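Local coordinates for pesticidal crystal protein CRY4AA (PDB 2C9K) that kills mosquito larvae by binding to midgut epithelial cells and promoting their colloid-osmotic lysis, at residues I263-N268 / N405-P410; L356-S361 / K375-I380. All blocks are in the same frame, centred on the assembly; numbering follows the deposited sequence.

Interaction 1: I263-N268 / N405-P410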
loop_
_atom_site.group_PDB
_atom_site.type_symbol
_atom_site.label_atom_id
_atom_site.label_comp_id
_atom_site.label_asym_id
_atom_site.label_seq_id
_atom_site.Cartn_x
_atom_site.Cartn_y
_atom_site.Cartn_z
ATOM N N ILE A 263 -0.616 -5.753 -4.677
ATOM C CA ILE A 263 -2.024 -6.130 -4.658
ATOM C C ILE A 263 -2.273 -6.799 -6.000
ATOM O O ILE A 263 -1.576 -6.516 -6.967
ATOM C CB ILE A 263 -2.967 -4.923 -4.437
ATOM C CG1 ILE A 263 -2.798 -3.892 -5.546
ATOM C CG2 ILE A 263 -2.712 -4.327 -3.056
ATOM C CD1 ILE A 263 -3.737 -2.707 -5.400
ATOM N N TYR A 264 -3.253 -7.695 -6.056
ATOM C CA TYR A 264 -3.515 -8.449 -7.279
ATOM C C TYR A 264 -4.939 -8.385 -7.798
ATOM O O TYR A 264 -5.896 -8.274 -7.031
ATOM C CB TYR A 264 -3.167 -9.936 -7.064
ATOM C CG TYR A 264 -1.843 -10.209 -6.373
ATOM C CD1 TYR A 264 -1.684 -9.977 -5.014
ATOM C CD2 TYR A 264 -0.750 -10.709 -7.084
ATOM C CE1 TYR A 264 -0.478 -10.237 -4.375
ATOM C CE2 TYR A 264 0.460 -10.971 -6.457
ATOM C CZ TYR A 264 0.593 -10.733 -5.099
ATOM O OH TYR A 264 1.795 -10.983 -4.461
ATOM N N GLN A 265 -5.061 -8.472 -9.117
ATOM C CA GLN A 265 -6.351 -8.486 -9.792
ATOM C C GLN A 265 -6.279 -9.812 -10.552
ATOM O O GLN A 265 -5.206 -10.187 -11.029
ATOM C CB GLN A 265 -6.471 -7.290 -10.746
ATOM C CG GLN A 265 -6.444 -5.930 -10.041
ATOM C CD GLN A 265 -6.568 -4.740 -10.999
ATOM O OE1 GLN A 265 -6.010 -4.747 -12.096
ATOM N NE2 GLN A 265 -7.282 -3.704 -10.571
ATOM N N VAL A 266 -7.385 -10.543 -10.664
ATOM C CA VAL A 266 -7.311 -11.834 -11.346
ATOM C C VAL A 266 -8.164 -12.026 -12.605
ATOM O O VAL A 266 -9.188 -11.371 -12.797
ATOM C CB VAL A 266 -7.563 -12.995 -10.325
ATOM C CG1 VAL A 266 -8.057 -12.426 -9.008
ATOM C CG2 VAL A 266 -8.540 -14.011 -10.888
ATOM N N LEU A 267 -7.708 -12.934 -13.465
ATOM C CA LEU A 267 -8.384 -13.234 -14.717
ATOM C C LEU A 267 -8.677 -14.725 -14.837
ATOM O O LEU A 267 -7.836 -15.562 -14.478
ATOM C CB LEU A 267 -7.513 -12.786 -15.900
ATOM C CG LEU A 267 -7.860 -13.293 -17.309
ATOM C CD1 LEU A 267 -9.219 -12.766 -17.760
ATOM C CD2 LEU A 267 -6.773 -12.855 -18.272
ATOM N N ASN A 268 -9.874 -15.032 -15.349
ATOM C CA ASN A 268 -10.364 -16.394 -15.576
ATOM C C ASN A 268 -10.642 -17.224 -14.336
ATOM O O ASN A 268 -10.572 -18.451 -14.372
ATOM C CB ASN A 268 -9.413 -17.173 -16.484
ATOM C CG ASN A 268 -9.440 -16.677 -17.909
ATOM O OD1 ASN A 268 -10.434 -16.101 -18.370
ATOM N ND2 ASN A 268 -8.351 -16.909 -18.626
ATOM N N ASN A 405 -10.878 -7.649 -20.837
ATOM C CA ASN A 405 -10.814 -7.168 -19.461
ATOM C C ASN A 405 -9.755 -6.106 -19.295
ATOM O O ASN A 405 -8.737 -6.134 -19.973
ATOM C CB ASN A 405 -10.492 -8.329 -18.522
ATOM C CG ASN A 405 -11.646 -9.287 -18.365
ATOM O OD1 ASN A 405 -12.606 -8.989 -17.665
ATOM N ND2 ASN A 405 -11.564 -10.441 -19.021
ATOM N N ILE A 406 -9.995 -5.172 -18.386
ATOM C CA ILE A 406 -9.028 -4.120 -18.126
ATOM C C ILE A 406 -8.485 -4.245 -16.704
ATOM O O ILE A 406 -9.247 -4.471 -15.753
ATOM C CB ILE A 406 -9.653 -2.726 -18.280
ATOM C CG1 ILE A 406 -10.077 -2.501 -19.729
ATOM C CG2 ILE A 406 -8.650 -1.669 -17.843
ATOM C CD1 ILE A 406 -10.731 -1.169 -19.966
ATOM N N PHE A 407 -7.170 -4.107 -16.562
ATOM C CA PHE A 407 -6.537 -4.185 -15.252
ATOM C C PHE A 407 -5.726 -2.918 -14.969
ATOM O O PHE A 407 -5.208 -2.269 -15.878
ATOM C CB PHE A 407 -5.639 -5.429 -15.155
ATOM C CG PHE A 407 -6.382 -6.729 -15.320
ATOM C CD1 PHE A 407 -6.310 -7.443 -16.511
ATOM C CD2 PHE A 407 -7.184 -7.221 -14.296
ATOM C CE1 PHE A 407 -7.024 -8.622 -16.683
ATOM C CE2 PHE A 407 -7.902 -8.402 -14.462
ATOM C CZ PHE A 407 -7.821 -9.101 -15.660
ATOM N N GLY A 408 -5.622 -2.583 -13.690
ATOM C CA GLY A 408 -4.907 -1.395 -13.263
ATOM C C GLY A 408 -5.713 -0.793 -12.128
ATOM O O GLY A 408 -6.808 -1.276 -11.824
ATOM N N LEU A 409 -5.194 0.247 -11.489
ATOM C CA LEU A 409 -5.926 0.861 -10.391
ATOM C C LEU A 409 -6.403 2.275 -10.718
ATOM O O LEU A 409 -6.011 2.861 -11.728
ATOM C CB LEU A 409 -5.071 0.851 -9.122
ATOM C CG LEU A 409 -4.961 -0.508 -8.406
ATOM C CD1 LEU A 409 -6.337 -0.979 -7.992
ATOM C CD2 LEU A 409 -4.321 -1.541 -9.318
ATOM N N PRO A 410 -7.271 2.839 -9.872
ATOM C CA PRO A 410 -7.794 4.189 -10.095
ATOM C C PRO A 410 -6.740 5.300 -10.120
ATOM O O PRO A 410 -5.573 5.077 -9.795
ATOM C CB PRO A 410 -8.782 4.362 -8.943
ATOM C CG PRO A 410 -9.259 2.971 -8.704
ATOM C CD PRO A 410 -7.968 2.195 -8.750
#
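Gln265 and Gly408 are joined by the two hydrogen bonds of this contact, both made by the side-chain amide of Gln265 with backbone atoms of Gly408. Gly408 N donates to Gln265 OE1 over 2.7 Å, in the plane of the side-chain carbonyl and on a lone pair. In return Gln265 NE2 donates to Gly408 O at 2.8 Å, but it stands above the plane of that carbonyl, 49° out of it. The reach comes from an extended chain whose CG is anti to the carbonyl carbon (chi1 -64°).

Ring contacts form the second group. The Gln265 amide and the Phe407 side chain run alongside each other in opposing senses, their planes 55° apart. Gln265 OE1 lies at the ring edge, in its plane, and Gln265 CB approaches Phe407 CD2 to 3.6 Å. Farther along the edge, Val266 O is 3.6 Å from Phe407 CE2, while Leu267 CB comes obliquely to Phe407 CZ at 3.7 Å. Phe453 of strand 450-457 also stacks on this ring.

The purely aliphatic pairing is Ile263 with Leu409: their side chains meet tip to tip, Ile263 CD1 lying 3.9 Å from Leu409 CG.

The two strand segments run antiparallel, yet their axes come no closer than 8.6 Å, too far for backbone pairing. Strand 262-267 hydrogen-bonds to strand 450-457 and strand 402-407 to strand 353-362, which makes this a side-chain seam between edge strands of two sheets in the middle domain of the three-domain toxin, the beta-prism of three antiparallel sheets known from Cry toxins. Chemically, one amide used as both donor and acceptor satisfies the backbone N-H and C=O of Gly408, fixing the rotation of its own end group within an otherwise largely apolar junction.

Interaction 2: L356-S361 / K375-I380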
loop_
_atom_site.group_PDB
_atom_site.type_symbol
_atom_site.label_atom_id
_atom_site.label_comp_id
_atom_site.label_asym_id
_atom_site.label_seq_id
_atom_site.Cartn_x
_atom_site.Cartn_y
_atom_site.Cartn_z
ATOM N N LEU A 356 -1.816 0.729 -16.920
ATOM C CA LEU A 356 -3.123 0.256 -17.349
ATOM C C LEU A 356 -2.929 -0.667 -18.539
ATOM O O LEU A 356 -2.097 -0.400 -19.405
ATOM C CB LEU A 356 -4.009 1.429 -17.771
ATOM C CG LEU A 356 -5.438 1.096 -18.222
ATOM C CD1 LEU A 356 -6.265 0.616 -17.034
ATOM C CD2 LEU A 356 -6.079 2.322 -18.822
ATOM N N LEU A 357 -3.660 -1.772 -18.578
ATOM C CA LEU A 357 -3.540 -2.643 -19.731
ATOM C C LEU A 357 -4.859 -3.254 -20.114
ATOM O O LEU A 357 -5.807 -3.285 -19.324
ATOM C CB LEU A 357 -2.493 -3.739 -19.534
ATOM C CG LEU A 357 -2.655 -4.807 -18.476
ATOM C CD1 LEU A 357 -1.794 -6.009 -18.856
ATOM C CD2 LEU A 357 -2.246 -4.246 -17.127
ATOM N N ASN A 358 -4.908 -3.720 -21.354
ATOM C CA ASN A 358 -6.100 -4.314 -21.923
ATOM C C ASN A 358 -5.740 -5.722 -22.322
ATOM O O ASN A 358 -4.752 -5.923 -23.016
ATOM C CB ASN A 358 -6.504 -3.516 -23.159
ATOM C CG ASN A 358 -7.891 -3.843 -23.639
ATOM O OD1 ASN A 358 -8.197 -4.990 -23.976
ATOM N ND2 ASN A 358 -8.747 -2.829 -23.679
ATOM N N VAL A 359 -6.517 -6.704 -21.886
ATOM C CA VAL A 359 -6.212 -8.080 -22.257
ATOM C C VAL A 359 -7.374 -8.771 -22.966
ATOM O O VAL A 359 -8.538 -8.606 -22.587
ATOM C CB VAL A 359 -5.797 -8.927 -21.027
ATOM C CG1 VAL A 359 -4.743 -8.186 -20.224
ATOM C CG2 VAL A 359 -6.997 -9.241 -20.169
ATOM N N ILE A 360 -7.037 -9.513 -24.018
ATOM C CA ILE A 360 -8.009 -10.275 -24.787
ATOM C C ILE A 360 -7.617 -11.736 -24.639
ATOM O O ILE A 360 -6.550 -12.155 -25.085
ATOM C CB ILE A 360 -7.997 -9.931 -26.300
ATOM C CG1 ILE A 360 -8.403 -8.471 -26.529
ATOM C CG2 ILE A 360 -8.960 -10.856 -27.045
ATOM C CD1 ILE A 360 -7.354 -7.462 -26.095
ATOM N N SER A 361 -8.479 -12.508 -23.997
ATOM C CA SER A 361 -8.216 -13.920 -23.788
ATOM C C SER A 361 -9.336 -14.762 -24.397
ATOM O O SER A 361 -10.428 -14.256 -24.674
ATOM C CB SER A 361 -8.109 -14.194 -22.290
ATOM O OG SER A 361 -9.214 -13.629 -21.605
ATOM N N LYS A 375 -3.836 -11.557 -26.710
ATOM C CA LYS A 375 -3.480 -10.195 -27.085
ATOM C C LYS A 375 -3.471 -9.240 -25.884
ATOM O O LYS A 375 -4.298 -9.360 -24.974
ATOM C CB LYS A 375 -4.462 -9.687 -28.144
ATOM C CG LYS A 375 -4.160 -8.293 -28.653
ATOM C CD LYS A 375 -5.311 -7.752 -29.476
ATOM C CE LYS A 375 -5.025 -6.334 -29.947
ATOM N NZ LYS A 375 -3.776 -6.284 -30.752
ATOM N N MET A 376 -2.537 -8.291 -25.882
ATOM C CA MET A 376 -2.456 -7.330 -24.787
ATOM C C MET A 376 -2.084 -5.917 -25.219
ATOM O O MET A 376 -1.190 -5.712 -26.031
ATOM C CB MET A 376 -1.461 -7.805 -23.724
ATOM C CG MET A 376 -1.922 -9.011 -22.943
ATOM S SD MET A 376 -0.701 -9.515 -21.734
ATOM C CE MET A 376 0.375 -10.508 -22.762
ATOM N N ASP A 377 -2.786 -4.948 -24.652
ATOM C CA ASP A 377 -2.551 -3.546 -24.936
ATOM C C ASP A 377 -2.086 -2.883 -23.658
ATOM O O ASP A 377 -2.878 -2.688 -22.731
ATOM C CB ASP A 377 -3.840 -2.861 -25.389
ATOM C CG ASP A 377 -4.267 -3.278 -26.768
ATOM O OD1 ASP A 377 -5.417 -2.957 -27.140
ATOM O OD2 ASP A 377 -3.458 -3.916 -27.482
ATOM N N PHE A 378 -0.805 -2.536 -23.612
ATOM C CA PHE A 378 -0.250 -1.879 -22.444
ATOM C C PHE A 378 -0.331 -0.363 -22.568
ATOM O O PHE A 378 -0.163 0.203 -23.650
ATOM C CB PHE A 378 1.210 -2.294 -22.241
ATOM C CG PHE A 378 1.402 -3.775 -22.110
ATOM C CD1 PHE A 378 1.532 -4.577 -23.242
ATOM C CD2 PHE A 378 1.419 -4.379 -20.859
ATOM C CE1 PHE A 378 1.675 -5.960 -23.129
ATOM C CE2 PHE A 378 1.560 -5.761 -20.738
ATOM C CZ PHE A 378 1.688 -6.553 -21.878
ATOM N N PHE A 379 -0.627 0.285 -21.451
ATOM C CA PHE A 379 -0.678 1.733 -21.404
ATOM C C PHE A 379 0.466 2.131 -20.487
ATOM O O PHE A 379 0.335 2.183 -19.265
ATOM C CB PHE A 379 -2.026 2.211 -20.888
ATOM C CG PHE A 379 -3.119 2.112 -21.911
ATOM C CD1 PHE A 379 -2.989 2.755 -23.142
ATOM C CD2 PHE A 379 -4.273 1.376 -21.656
ATOM C CE1 PHE A 379 -3.992 2.669 -24.107
ATOM C CE2 PHE A 379 -5.282 1.282 -22.613
ATOM C CZ PHE A 379 -5.142 1.931 -23.844
ATOM N N ILE A 380 1.603 2.364 -21.133
ATOM C CA ILE A 380 2.871 2.723 -20.514
ATOM C C ILE A 380 3.025 4.221 -20.267
ATOM O O ILE A 380 2.364 5.042 -20.905
ATOM C CB ILE A 380 4.014 2.229 -21.427
ATOM C CG1 ILE A 380 3.978 0.697 -21.479
ATOM C CG2 ILE A 380 5.354 2.763 -20.965
ATOM C CD1 ILE A 380 4.897 0.067 -22.497
#
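Leu357 lies alongside Phe378, both side chains extending in the same direction, with Leu357 CD1 3.9 Å from Phe378 CE2. On the same face of the sheet, Val359 CG1 meets Met376 CG at 4.0 Å; Leu357 and Val359 also pack on Phe453 of strand 450-457. Leu356 and Phe379 make an apolar side-chain contact on the other face, where Leu356 CD2 sits oblique to the ring, 3.5 Å from Phe379 CD2.

Strands 353-362 and 373-381 form an antiparallel beta hairpin, whose segment directions differ by 174°. Leu357 with Phe378 and Val359 with Met376 are its non-hydrogen-bonded pairs here. Asn358 with Asp377, between them, is a hydrogen-bonded pair: Asp377 N reaches Asn358 O at 2.7 Å in the carbonyl plane, and Asn358 N donates back to Asp377 O. The next such pair has Ile360 N bonded to Lys375 O at 2.9 Å and nearly straight (171°).

Toward the polar edge, the CB atoms of Asn358 and Asp377 come within 3.5 Å. Lys375 runs its methylene chain alongside Ile360, with CD 4.0 Å from Ile360 CD1, then bends at its last torsion (chi4 58°) and carries NZ to a salt bridge with Glu390 on strand 386-392.

The centres of the two interactions lie about 11 Å apart, within the middle domain of the toxin. Interaction 2 comes wholly between the two halves of interaction 1 along the chain: 263-268, then 356-361 and 375-380, then 405-410. Strands 386-392, 373-381, 353-362 and 402-407 form a Greek-key sheet in that order. Interaction 2 is a pairing inside this sheet of the prism; interaction 1 leads by side chains from one of its two outer strands, 402-407, to a second sheet containing 262-267. Probable backbone hydrogen bonds from Val359 N to Asn405 O, 3.0 Å, and from Leu357 N to Phe407 O connect them. Phe453 of strand 450-457, touching Phe407, Leu357 and Val359, is common to both contacts.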